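Local structure of phycocyanobilin lyase subunit alpha (Nostoc sp. PCC 7120, 5N3U) at residues P147-A150 with V151-L155; D162-P165 with L166-F170; T190-P193 with V194-E197; R211-A214 with L215-G219. The protein is probably required, together with its partner subunit CpcF, for attaching the phycocyanobilin chromophore to the alpha subunit of phycocyanin, the product of cpcA. All coordinates share one frame; numbering follows the deposited sequence.

Interaction 1: residues P147-A150 with V151-L155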
# COMPACT_ATOMS: atom_id res chain seq x y z
N PRO A 147 10.42 14.04 24.68
CA PRO A 147 9.86 12.84 24.09
C PRO A 147 9.98 11.71 25.09
O PRO A 147 10.84 10.81 24.98
CB PRO A 147 10.73 12.61 22.84
CG PRO A 147 12.06 13.16 23.22
CD PRO A 147 11.72 14.37 24.07
N TYR A 148 9.14 11.76 26.12
CA TYR A 148 9.29 10.78 27.22
C TYR A 148 9.10 9.36 26.76
O TYR A 148 9.84 8.45 27.23
CB TYR A 148 8.30 11.14 28.37
CG TYR A 148 8.68 12.44 29.08
CD1 TYR A 148 9.80 12.50 29.90
CD2 TYR A 148 7.95 13.59 28.89
CE1 TYR A 148 10.12 13.62 30.58
CE2 TYR A 148 8.31 14.76 29.49
CZ TYR A 148 9.37 14.80 30.33
OH TYR A 148 9.75 15.94 30.96
N GLU A 149 8.14 9.12 25.90
CA GLU A 149 7.92 7.80 25.41
C GLU A 149 9.19 7.16 24.87
O GLU A 149 9.58 6.06 25.27
CB GLU A 149 6.78 7.81 24.38
CG GLU A 149 6.47 6.46 23.71
CD GLU A 149 5.21 6.50 22.79
OE1 GLU A 149 4.64 7.58 22.56
OE2 GLU A 149 4.69 5.42 22.38
N ALA A 150 9.82 7.84 23.91
CA ALA A 150 11.05 7.33 23.27
C ALA A 150 12.18 7.29 24.22
O ALA A 150 12.96 6.35 24.18
CB ALA A 150 11.39 8.26 22.11
N VAL A 151 12.29 8.22 25.13
CA VAL A 151 13.41 8.23 26.07
C VAL A 151 13.33 7.02 27.03
O VAL A 151 14.34 6.34 27.33
CB VAL A 151 13.46 9.54 26.90
CG1 VAL A 151 14.34 9.41 28.13
CG2 VAL A 151 13.91 10.72 26.00
N LEU A 152 12.15 6.80 27.53
CA LEU A 152 11.95 5.67 28.46
C LEU A 152 12.21 4.34 27.70
O LEU A 152 12.87 3.47 28.20
CB LEU A 152 10.52 5.67 28.97
CG LEU A 152 10.23 6.81 29.99
CD1 LEU A 152 8.77 7.05 30.12
CD2 LEU A 152 10.98 6.64 31.30
N GLU A 153 11.63 4.19 26.54
CA GLU A 153 11.85 2.99 25.75
C GLU A 153 13.34 2.84 25.52
O GLU A 153 13.89 1.73 25.67
CB GLU A 153 11.17 3.11 24.41
CG GLU A 153 9.69 2.88 24.54
CD GLU A 153 8.99 2.85 23.21
OE1 GLU A 153 9.59 3.25 22.16
OE2 GLU A 153 7.81 2.44 23.20
N ALA A 154 14.01 3.93 25.13
CA ALA A 154 15.46 3.81 24.89
C ALA A 154 16.28 3.36 26.11
O ALA A 154 17.20 2.52 26.02
CB ALA A 154 15.99 5.13 24.37
N LEU A 155 15.92 3.84 27.30
CA LEU A 155 16.63 3.51 28.50
C LEU A 155 16.41 2.03 28.87
O LEU A 155 17.36 1.36 29.28
CB LEU A 155 16.16 4.36 29.71
CG LEU A 155 16.69 5.78 29.62
CD1 LEU A 155 15.94 6.64 30.58
CD2 LEU A 155 18.17 5.86 29.87
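Val151, Leu152, Glu153 and Ala154 each give their backbone N-H to the carbonyl four residues back, from Val151 N to Pro147 O (3.0 Å) through to Ala154 N to Ala150 O (2.8 Å), forming the first turns of helix 148-157 with Pro147 as its N-cap residue. Pro147 and Val151 meet one turn apart, the proline CG lying 4.1 Å from Val151 CG2. That methyl stands beside its own backbone N because CG1 takes the position anti to it (chi1 164°), and it also rests 3.2 Å from Pro147 O. Leu152 leans back in a similar way, its CG 3.2 Å from Tyr148 O and its CD1 loosely near Tyr148 CB. On the next line along the helix two carboxylates come close, Glu149 OE2 and Glu153 OE2 being 4.4 Å apart. Their mutual repulsion is probably eased by Arg177, which forms a salt bridge with Glu149 OE2, while the CG of Glu153 packs 3.3 Å from Glu149 O. The acidic line faces helix 176-190, and Ala150 packs against Ala109 and Gln110 of helix 102-115. A helix packed against helices 102-115 and 176-190 in this way is characteristic of a HEAT-repeat solenoid.

Interaction 2: residues D162-P165 with L166-F170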
# COMPACT_ATOMS: atom_id res chain seq x y z
N ASP A 162 20.60 1.83 36.28
CA ASP A 162 20.69 2.97 37.19
C ASP A 162 19.53 3.91 37.06
O ASP A 162 19.26 4.61 37.97
CB ASP A 162 21.87 3.84 36.89
CG ASP A 162 23.17 3.21 37.26
OD1 ASP A 162 23.20 2.32 38.14
OD2 ASP A 162 24.18 3.64 36.65
N ALA A 163 18.80 3.89 35.96
CA ALA A 163 17.71 4.81 35.76
C ALA A 163 16.41 4.36 36.33
O ALA A 163 15.43 5.11 36.27
CB ALA A 163 17.55 5.09 34.24
N ILE A 164 16.34 3.12 36.81
CA ILE A 164 15.08 2.60 37.36
C ILE A 164 14.32 3.54 38.25
O ILE A 164 13.16 3.73 38.03
CB ILE A 164 15.29 1.24 38.08
CG1 ILE A 164 15.52 0.16 37.03
CG2 ILE A 164 14.09 0.88 38.98
CD1 ILE A 164 16.16 -1.14 37.55
N PRO A 165 14.94 4.14 39.27
CA PRO A 165 14.17 5.00 40.19
C PRO A 165 13.66 6.28 39.50
O PRO A 165 12.69 6.86 39.93
CB PRO A 165 15.20 5.45 41.22
CG PRO A 165 16.41 4.67 41.01
CD PRO A 165 16.35 4.00 39.66
N LEU A 166 14.30 6.69 38.37
CA LEU A 166 13.81 7.81 37.59
C LEU A 166 12.68 7.42 36.66
O LEU A 166 11.78 8.19 36.40
CB LEU A 166 14.93 8.40 36.79
CG LEU A 166 16.22 8.75 37.51
CD1 LEU A 166 17.19 9.30 36.46
CD2 LEU A 166 16.02 9.78 38.61
N ILE A 167 12.69 6.17 36.24
CA ILE A 167 11.73 5.63 35.35
C ILE A 167 10.45 5.24 36.05
O ILE A 167 9.35 5.55 35.56
CB ILE A 167 12.31 4.41 34.59
CG1 ILE A 167 13.41 4.86 33.67
CG2 ILE A 167 11.21 3.70 33.82
CD1 ILE A 167 14.19 3.72 33.11
N GLN A 168 10.57 4.58 37.20
CA GLN A 168 9.41 4.02 37.90
C GLN A 168 8.24 4.98 38.15
O GLN A 168 7.14 4.64 37.86
CB GLN A 168 9.87 3.43 39.23
CG GLN A 168 8.76 2.69 39.93
CD GLN A 168 9.30 1.67 40.99
OE1 GLN A 168 10.51 1.52 41.17
NE2 GLN A 168 8.40 0.90 41.58
N PRO A 169 8.51 6.26 38.52
CA PRO A 169 7.46 7.24 38.67
C PRO A 169 6.60 7.50 37.42
O PRO A 169 5.39 7.82 37.47
CB PRO A 169 8.24 8.47 39.08
CG PRO A 169 9.39 7.95 39.77
CD PRO A 169 9.78 6.79 38.93
N PHE A 170 7.19 7.31 36.23
CA PHE A 170 6.43 7.51 35.00
C PHE A 170 5.37 6.50 34.78
O PHE A 170 4.49 6.68 33.92
CB PHE A 170 7.38 7.60 33.76
CG PHE A 170 8.16 8.92 33.72
CD1 PHE A 170 9.27 9.08 34.49
CD2 PHE A 170 7.68 9.99 33.00
CE1 PHE A 170 9.97 10.29 34.49
CE2 PHE A 170 8.36 11.22 32.98
CZ PHE A 170 9.50 11.35 33.70
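Leu166 and Ile167 both direct their backbone N-H at Ala163 O, tying together the short helix 164-167 of this HEAT-repeat protein. The bond from Leu166 N is weak, bent to 128° at the hydrogen although Leu166 N and Ala163 O are 2.9 Å apart; the leucine CB and CG stay close to that same carbonyl and its side chain packs on Ile125. Ile167 N makes the straighter bond to Ala163 O, at 142°, and a further weak one to Ile164 O, so that its N-H is shared between two carbonyls. With CG1 anti to its own carbonyl carbon (chi1 -67°), Ile167 sends this branch back along the helix, where CD1 meets Ala163 CB at 3.8 Å. The same side chain reaches Leu152 and Leu155 of helix 148-157, as well as Met186 and Leu189 of helix 176-190. Gln168 follows with a nearly straight bond from its N to Ile164 O (2.8 Å), while its extended side chain brings OE1 to 4.2 Å from Ile164 CG2. Pro169 has no N-H to continue the pattern, and its ring carbons occupy the place of a donor before Pro165 O, CD coming to 3.1 Å from that oxygen. Phe170 N bonds to Ile167 O, and the phenyl ring meets that of Tyr148, with Leu166 O and Ile167 O in plane at its edge.

Interaction 3: residues T190-P193 with V194-E197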
# COMPACT_ATOMS: atom_id res chain seq x y z
N THR A 190 14.05 -4.69 35.15
CA THR A 190 13.89 -5.53 36.34
C THR A 190 13.43 -7.00 36.11
O THR A 190 13.48 -7.81 37.04
CB THR A 190 12.79 -4.93 37.27
OG1 THR A 190 11.50 -5.14 36.72
CG2 THR A 190 12.98 -3.45 37.59
N GLN A 191 12.88 -7.30 34.94
CA GLN A 191 12.30 -8.57 34.60
C GLN A 191 11.12 -8.97 35.49
O GLN A 191 10.78 -10.12 35.56
CB GLN A 191 13.41 -9.63 34.61
CG GLN A 191 14.46 -9.36 33.54
CD GLN A 191 13.82 -9.48 32.16
OE1 GLN A 191 13.56 -8.48 31.45
NE2 GLN A 191 13.55 -10.67 31.76
N GLU A 192 10.43 -8.02 36.12
CA GLU A 192 9.27 -8.36 36.98
C GLU A 192 8.00 -8.49 36.20
O GLU A 192 7.56 -7.54 35.57
CB GLU A 192 9.06 -7.28 38.03
CG GLU A 192 10.15 -7.24 39.01
CD GLU A 192 10.02 -8.34 40.04
OE1 GLU A 192 8.97 -9.01 40.08
OE2 GLU A 192 11.00 -8.53 40.73
N PRO A 193 7.33 -9.66 36.28
CA PRO A 193 6.11 -9.89 35.54
C PRO A 193 5.07 -8.91 35.70
O PRO A 193 4.31 -8.70 34.73
CB PRO A 193 5.58 -11.22 36.17
CG PRO A 193 6.84 -11.96 36.38
CD PRO A 193 7.78 -10.93 36.94
N VAL A 194 4.92 -8.31 36.89
CA VAL A 194 3.87 -7.29 37.03
C VAL A 194 3.90 -6.17 35.92
O VAL A 194 2.86 -5.71 35.47
CB VAL A 194 3.93 -6.62 38.42
CG1 VAL A 194 5.19 -5.79 38.57
CG2 VAL A 194 2.71 -5.80 38.71
N TYR A 195 5.08 -5.85 35.46
CA TYR A 195 5.23 -4.80 34.41
C TYR A 195 4.83 -5.36 33.05
O TYR A 195 4.16 -4.68 32.28
CB TYR A 195 6.65 -4.26 34.42
CG TYR A 195 6.96 -3.58 35.70
CD1 TYR A 195 6.11 -2.63 36.24
CD2 TYR A 195 8.06 -3.95 36.44
CE1 TYR A 195 6.39 -2.03 37.46
CE2 TYR A 195 8.33 -3.36 37.66
CZ TYR A 195 7.47 -2.47 38.18
OH TYR A 195 7.82 -1.94 39.40
N GLY A 196 5.16 -6.62 32.77
CA GLY A 196 4.61 -7.25 31.58
C GLY A 196 3.16 -7.32 31.54
O GLY A 196 2.54 -7.22 30.48
N GLU A 197 2.54 -7.59 32.69
CA GLU A 197 1.09 -7.64 32.76
C GLU A 197 0.41 -6.35 32.48
O GLU A 197 -0.70 -6.29 31.95
CB GLU A 197 0.63 -8.18 34.14
CG GLU A 197 0.94 -9.66 34.40
CD GLU A 197 0.25 -10.53 33.41
OE1 GLU A 197 -0.93 -10.31 33.21
OE2 GLU A 197 0.90 -11.40 32.81
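Tyr195 meets Thr190 and Glu192 along the CD2-CE2 side of its ring, next to the loop joining helix 176-190 to helix 193-203. Glu192 CB packs 3.8 Å from Tyr195 CD2, and Thr190 OG1 comes to the ring edge near its plane, 3.7 Å from the same CD2. The threonine and tyrosine side chains cross at about a right angle. Val194 CG1 lies 3.8 Å above the ring plane, over its centre, and also touches Glu192 CB at 4.2 Å; it reaches both because chi1 of 67° sets this methyl between the backbone N and the carbonyl carbon. The ring is thus bordered by an aliphatic methyl on a face and by a hydroxyl oxygen at an edge.

The backbone places these groups. Tyr195 N bonds to Glu192 O at 3.0 Å, the donor tilted 34° from the carbonyl plane, and this bond closes the first turn of the helix. Glu197 N, two residues further on, bonds to Pro193 O at 2.9 Å, an i to i+4 bond of the regular helix. Thr190 OG1 accepts from Glu192 N (3.1 Å) and is also hydrogen-bonded to Met186 O; the two bonds together hold the threonine hydroxyl in place, and with it the side chain's rotation about CA-CB. Farther out, Tyr195 packs on Met186 and Tyr187 of the preceding helix, and Glu197 OE2 bonds to Tyr223 OH. Gln191, with positive phi, is where the chain leaves helix 176-190. The arrangement is an ST turn leading through a proline into the next helix, a compact connection between successive helices of the HEAT-repeat region.

Interaction 4: residues R211-A214 with L215-G219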
# COMPACT_ATOMS: atom_id res chain seq x y z
N ARG A 211 -2.84 -0.61 21.56
CA ARG A 211 -2.68 -2.05 21.34
C ARG A 211 -1.46 -2.35 20.46
O ARG A 211 -0.63 -3.23 20.76
CB ARG A 211 -3.98 -2.62 20.77
CG ARG A 211 -5.17 -2.46 21.67
CD ARG A 211 -6.32 -3.44 21.46
NE ARG A 211 -7.02 -3.20 20.23
CZ ARG A 211 -8.03 -2.36 20.01
NH1 ARG A 211 -8.60 -1.68 20.97
NH2 ARG A 211 -8.49 -2.24 18.77
N ARG A 212 -1.24 -1.54 19.43
CA ARG A 212 -0.12 -1.76 18.55
C ARG A 212 1.17 -1.53 19.24
O ARG A 212 2.13 -2.28 19.09
CB ARG A 212 -0.21 -0.89 17.26
CG ARG A 212 -1.43 -1.16 16.40
CD ARG A 212 -1.43 -0.08 15.32
NE ARG A 212 -2.40 -0.31 14.28
CZ ARG A 212 -2.88 0.65 13.47
NH1 ARG A 212 -2.54 1.91 13.63
NH2 ARG A 212 -3.70 0.34 12.51
N VAL A 213 1.23 -0.48 20.00
CA VAL A 213 2.41 -0.19 20.80
C VAL A 213 2.66 -1.32 21.83
O VAL A 213 3.80 -1.78 21.96
CB VAL A 213 2.23 1.16 21.54
CG1 VAL A 213 3.22 1.27 22.68
CG2 VAL A 213 2.42 2.29 20.51
N ALA A 214 1.62 -1.78 22.48
CA ALA A 214 1.79 -2.84 23.48
C ALA A 214 2.35 -4.13 22.81
O ALA A 214 3.23 -4.80 23.34
CB ALA A 214 0.48 -3.09 24.14
N LEU A 215 1.85 -4.44 21.59
CA LEU A 215 2.39 -5.53 20.83
C LEU A 215 3.85 -5.40 20.56
O LEU A 215 4.63 -6.36 20.79
CB LEU A 215 1.60 -5.76 19.54
CG LEU A 215 0.26 -6.34 19.80
CD1 LEU A 215 -0.73 -6.22 18.62
CD2 LEU A 215 0.42 -7.78 20.27
N GLY A 216 4.30 -4.26 20.05
CA GLY A 216 5.68 -4.08 19.83
C GLY A 216 6.53 -4.21 21.09
O GLY A 216 7.63 -4.76 21.10
N ASP A 217 6.01 -3.69 22.19
CA ASP A 217 6.72 -3.74 23.48
C ASP A 217 6.82 -5.20 24.00
O ASP A 217 7.88 -5.62 24.45
CB ASP A 217 5.97 -2.86 24.54
CG ASP A 217 6.06 -1.36 24.28
OD1 ASP A 217 6.87 -0.91 23.40
OD2 ASP A 217 5.30 -0.61 24.94
N LEU A 218 5.74 -5.94 23.89
CA LEU A 218 5.74 -7.33 24.33
C LEU A 218 6.68 -8.16 23.53
O LEU A 218 7.44 -8.98 24.09
CB LEU A 218 4.36 -7.92 24.28
CG LEU A 218 3.48 -7.39 25.38
CD1 LEU A 218 2.02 -7.58 25.05
CD2 LEU A 218 3.86 -8.07 26.68
N GLY A 219 6.74 -7.90 22.23
CA GLY A 219 7.82 -8.46 21.41
C GLY A 219 9.23 -8.12 21.80
O GLY A 219 10.06 -9.00 21.97
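Val213 and Asp217 lie side by side on one flank of helix 208-221, their side chains pointing the same way, with Val213 CG1 3.6 Å from Asp217 OD2. The valine branch stands anti to its backbone N (chi1 162°), which brings it alongside the carboxylate. Asp217 folds its carboxylate back over the preceding turn, CG being 3.3 Å from Val213 O, the carbonyl that also accepts from Asp217 N at 2.9 Å. Arg184 NE forms a salt bridge with Asp217 OD1, which also has the carboxylate of Glu153 close by, so the arginine probably offsets the repulsion between the two acids. On another line of the helix, Leu215 CG leans to within 3.4 Å of Arg211 O and Leu218 CG to within 3.3 Å of Ala214 O. Each of those carbonyls is bonded by the same leucine's N-H, at 2.9 Å for Leu215 N to Arg211 O. The Arg212 guanidinium extends from the helix to salt bridges with Glu236 and with Asp72 of the CpcF chain. Val213 and Asp217 pack on Cys180 of helix 176-190, Ala214, Leu215 and Leu218 on Leu203 of helix 193-203, and Leu215 also on Phe239 and Ala243 of helix 237-250.

How the interactions relate
The four interactions follow one another along the chain within one HEAT-repeat region. Interactions 1 and 2, on the successive helices 148-157 and 164-167, have centres about 11 Å apart and share an apolar seam in which Leu152 meets Ile167 and Phe170. Interaction 3 opens helix 193-203, about 14 Å from interaction 2 between centres, and touches it through Ile164 and Thr190. Interaction 4, on the next helix, 208-221, lies about 15 Å from interaction 1 between centres; Glu153 and Asp217 approach there beside Arg184 of helix 176-190. Interactions 2 and 4, about 21 Å apart between centres, do not touch. The series runs over neighbouring helices of the HEAT-repeat region, and interaction 4 reaches the interface with CpcF.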